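Local coordinates for protein putative aldolase (Bacteroides vulgatus ATCC 8482, PDB 3DXI) that is of unknown function but folds as a TIM barrel of the HMGL-like, aldolase-type kind and pairs with a second copy of itself, at residues A[245-248]-A[249-252]; A[235-238]-A[239-243]. All blocks are in the same frame, centred on the assembly; numbering follows the deposited sequence.

Along the chain, after the last strand of the eight-stranded parallel barrel, interaction 2 comes first, over the final turns of helix 231-241, and interaction 1 follows at the start of helix 248-265. Each joins residues at most five apart, so neither closes a long loop; they run in series without nesting or crossing, one finishing a helix and the other starting the next. The two helix ends also meet in space: F248 packs on T236 and N239, and V246 comes close to L235 and N239. Both also touch the second subunit, placing this helix-loop-helix corner on the outside of the barrel, at the dimer interface.

Interaction 1. Residues A[245-248]-A[249-252]; sequences NVDF and NVLG
D247 and the first turn of helix 248-265 are joined chiefly by hydrogen bonds. Its OD1 accepts from V250 N at 3.2 Å in a nearly straight bond (166°) that arrives from above the carboxylate plane, and from N249 N at 2.9 Å in a weak, strongly bent one. With CG opposite the backbone N (chi1 -178°), the carboxylate is carried forward beneath these amides, whose positive helix end would probably stabilise its charge. Regular helical bonding sets in at once: L251 N donates to D247 O at 3.1 Å, and G252 N to F248 O at 2.8 Å.

The cap is completed from outside. The amide of N298 of the second subunit donates through ND2 to D247 OD1 and accepts from F248 N, while its backbone N bonds N249 OD1; the capping carboxylate oxygen thus has three donors.

Van der Waals contacts line both flanks. On one, a valine methyl rests against the carboxylate, V250 CG2 lying 3.4 Å from D247 OD2; the two side chains cross at about a right angle, with E35 touching both. On the other, the contacts are apolar: F248 and L251 run side by side in the same direction, L251 CD2 lying 3.9 Å from F248 CD1. V246 CG1 sits over the centre of the F248 ring and reaches L251 CD2 at 4.3 Å. This last pair, bridging the residue before the N-cap and the fourth after it, is a hydrophobic staple, and it flanks the aspartate N-cap made by D247 at the start of an outer helix of the barrel.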
# COMPACT_ATOMS: atom_id res chain seq x y z
N ASN A 245 -17.62 13.61 2.88
CA ASN A 245 -18.76 12.89 2.33
C ASN A 245 -18.38 12.35 0.95
O ASN A 245 -17.87 13.08 0.11
CB ASN A 245 -19.99 13.79 2.22
CG ASN A 245 -21.15 13.09 1.53
OD1 ASN A 245 -21.44 11.92 1.80
ND2 ASN A 245 -21.83 13.81 0.64
N VAL A 246 -18.65 11.06 0.73
CA VAL A 246 -18.33 10.41 -0.53
C VAL A 246 -19.46 9.51 -1.03
O VAL A 246 -20.07 8.78 -0.24
CB VAL A 246 -17.06 9.54 -0.40
CG1 VAL A 246 -16.83 8.74 -1.69
CG2 VAL A 246 -15.86 10.40 -0.11
N ASP A 247 -19.74 9.56 -2.33
CA ASP A 247 -20.76 8.70 -2.92
C ASP A 247 -20.02 7.46 -3.39
O ASP A 247 -19.43 7.45 -4.48
CB ASP A 247 -21.43 9.35 -4.13
CG ASP A 247 -22.54 8.48 -4.71
OD1 ASP A 247 -22.47 7.25 -4.54
OD2 ASP A 247 -23.47 9.03 -5.34
N PHE A 248 -20.03 6.43 -2.56
CA PHE A 248 -19.33 5.20 -2.86
C PHE A 248 -19.93 4.39 -4.00
O PHE A 248 -19.24 3.57 -4.62
CB PHE A 248 -19.24 4.36 -1.59
CG PHE A 248 -18.30 4.93 -0.57
CD1 PHE A 248 -16.92 4.78 -0.72
CD2 PHE A 248 -18.77 5.65 0.52
CE1 PHE A 248 -16.04 5.33 0.19
CE2 PHE A 248 -17.90 6.22 1.45
CZ PHE A 248 -16.53 6.06 1.29
N ASN A 249 -21.21 4.62 -4.29
CA ASN A 249 -21.86 3.90 -5.38
C ASN A 249 -21.18 4.34 -6.67
O ASN A 249 -20.80 3.50 -7.49
CB ASN A 249 -23.36 4.22 -5.43
CG ASN A 249 -24.15 3.50 -4.33
OD1 ASN A 249 -23.56 2.94 -3.41
ND2 ASN A 249 -25.47 3.53 -4.44
N VAL A 250 -21.00 5.65 -6.83
CA VAL A 250 -20.33 6.21 -8.00
C VAL A 250 -18.86 5.77 -8.02
O VAL A 250 -18.34 5.41 -9.06
CB VAL A 250 -20.38 7.76 -7.99
CG1 VAL A 250 -19.45 8.33 -9.06
CG2 VAL A 250 -21.81 8.25 -8.24
N LEU A 251 -18.21 5.79 -6.86
CA LEU A 251 -16.81 5.39 -6.78
C LEU A 251 -16.65 3.95 -7.27
O LEU A 251 -15.76 3.65 -8.07
CB LEU A 251 -16.31 5.53 -5.34
CG LEU A 251 -14.80 5.37 -5.08
CD1 LEU A 251 -14.00 6.28 -6.01
CD2 LEU A 251 -14.51 5.71 -3.62
N GLY A 252 -17.52 3.06 -6.80
CA GLY A 252 -17.45 1.67 -7.23
C GLY A 252 -17.70 1.53 -8.73
O GLY A 252 -17.05 0.72 -9.40

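Interaction 2. Residues A[235-238]-A[239-243]; sequences LTYL and NKHHG
The backbone keeps helical bonding to the end of helix 231-241, with N239 N to L235 O, H241 N to Y237 O (2.9 Å, 174°) and H242 N to L238 O (2.8 Å), while K240 N is held weakly by T236 O and Y237 O. A water donates to both T236 O and N239 OD1, linking backbone and side chain; N239 ND2 is taken by L244 O.

Y237 and H241 form an offset stack, ring centroids 4.3 Å apart and planes at 30°. The tyrosine's first torsion, -166°, sends its ring along the helix toward H241, whose CD2 lies 3.3 Å above the ring centre. K240 CG lies against the rim of the other face of the imidazole.

L238 CD2 makes a CH-pi contact with the H242 ring, 3.8 Å from its centroid. H242 meets Y237 edge to edge, CE1 lying 4.2 Å from Y237 CE2. Its NE2 bonds D209, whereas ND1 is buried without a partner, consistent with a proton on NE2.

H242 departs from helical angles and G243 takes a positive phi, so the helix ends at a glycine in the left-handed region, a common C-terminal stop, on an outer TIM-barrel helix.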
# COMPACT_ATOMS: atom_id res chain seq x y z
N LEU A 235 -10.13 8.66 -0.86
CA LEU A 235 -11.50 9.02 -0.50
C LEU A 235 -12.06 8.15 0.61
O LEU A 235 -12.76 8.64 1.50
CB LEU A 235 -12.42 8.96 -1.72
CG LEU A 235 -12.10 9.92 -2.86
CD1 LEU A 235 -13.15 9.78 -3.95
CD2 LEU A 235 -12.06 11.36 -2.34
N THR A 236 -11.78 6.86 0.56
CA THR A 236 -12.27 5.97 1.61
C THR A 236 -11.69 6.40 2.96
O THR A 236 -12.42 6.52 3.94
CB THR A 236 -11.91 4.51 1.34
OG1 THR A 236 -12.65 4.04 0.20
CG2 THR A 236 -12.25 3.63 2.54
N TYR A 237 -10.38 6.64 2.99
CA TYR A 237 -9.70 7.05 4.21
C TYR A 237 -10.24 8.38 4.75
O TYR A 237 -10.54 8.50 5.94
CB TYR A 237 -8.20 7.19 3.98
CG TYR A 237 -7.41 7.29 5.28
CD1 TYR A 237 -6.89 6.15 5.89
CD2 TYR A 237 -7.23 8.52 5.92
CE1 TYR A 237 -6.22 6.21 7.10
CE2 TYR A 237 -6.55 8.60 7.15
CZ TYR A 237 -6.05 7.44 7.73
OH TYR A 237 -5.39 7.48 8.93
N LEU A 238 -10.35 9.37 3.87
CA LEU A 238 -10.85 10.69 4.26
C LEU A 238 -12.30 10.65 4.72
O LEU A 238 -12.69 11.41 5.60
CB LEU A 238 -10.70 11.68 3.09
CG LEU A 238 -9.27 11.97 2.61
CD1 LEU A 238 -9.29 12.95 1.44
CD2 LEU A 238 -8.44 12.53 3.75
N ASN A 239 -13.11 9.76 4.14
CA ASN A 239 -14.51 9.66 4.54
C ASN A 239 -14.61 9.22 5.99
O ASN A 239 -15.46 9.69 6.74
CB ASN A 239 -15.26 8.69 3.63
CG ASN A 239 -16.65 8.36 4.15
OD1 ASN A 239 -16.84 7.35 4.84
ND2 ASN A 239 -17.62 9.21 3.85
N LYS A 240 -13.72 8.31 6.39
CA LYS A 240 -13.70 7.81 7.76
C LYS A 240 -13.00 8.74 8.76
O LYS A 240 -13.56 9.08 9.81
CB LYS A 240 -13.00 6.44 7.80
CG LYS A 240 -12.70 5.92 9.20
CD LYS A 240 -13.97 5.72 10.01
CE LYS A 240 -13.64 5.20 11.40
NZ LYS A 240 -14.86 5.03 12.23
N HIS A 241 -11.79 9.17 8.43
CA HIS A 241 -10.98 10.00 9.32
C HIS A 241 -11.05 11.52 9.18
O HIS A 241 -10.62 12.24 10.08
CB HIS A 241 -9.53 9.56 9.22
CG HIS A 241 -9.30 8.14 9.63
ND1 HIS A 241 -9.27 7.75 10.95
CD2 HIS A 241 -9.14 7.02 8.90
CE1 HIS A 241 -9.08 6.44 11.01
NE2 HIS A 241 -9.00 5.97 9.78
N HIS A 242 -11.59 12.02 8.08
CA HIS A 242 -11.67 13.46 7.90
C HIS A 242 -13.07 13.98 7.64
O HIS A 242 -13.24 15.14 7.28
CB HIS A 242 -10.73 13.90 6.77
CG HIS A 242 -9.27 13.73 7.10
ND1 HIS A 242 -8.72 12.51 7.43
CD2 HIS A 242 -8.27 14.64 7.18
CE1 HIS A 242 -7.44 12.67 7.70
NE2 HIS A 242 -7.14 13.95 7.56
N GLY A 243 -14.07 13.13 7.82
CA GLY A 243 -15.45 13.53 7.61
C GLY A 243 -15.81 13.93 6.19
O GLY A 243 -16.75 14.70 5.99
O HOH W 1 -14.80 5.13 4.95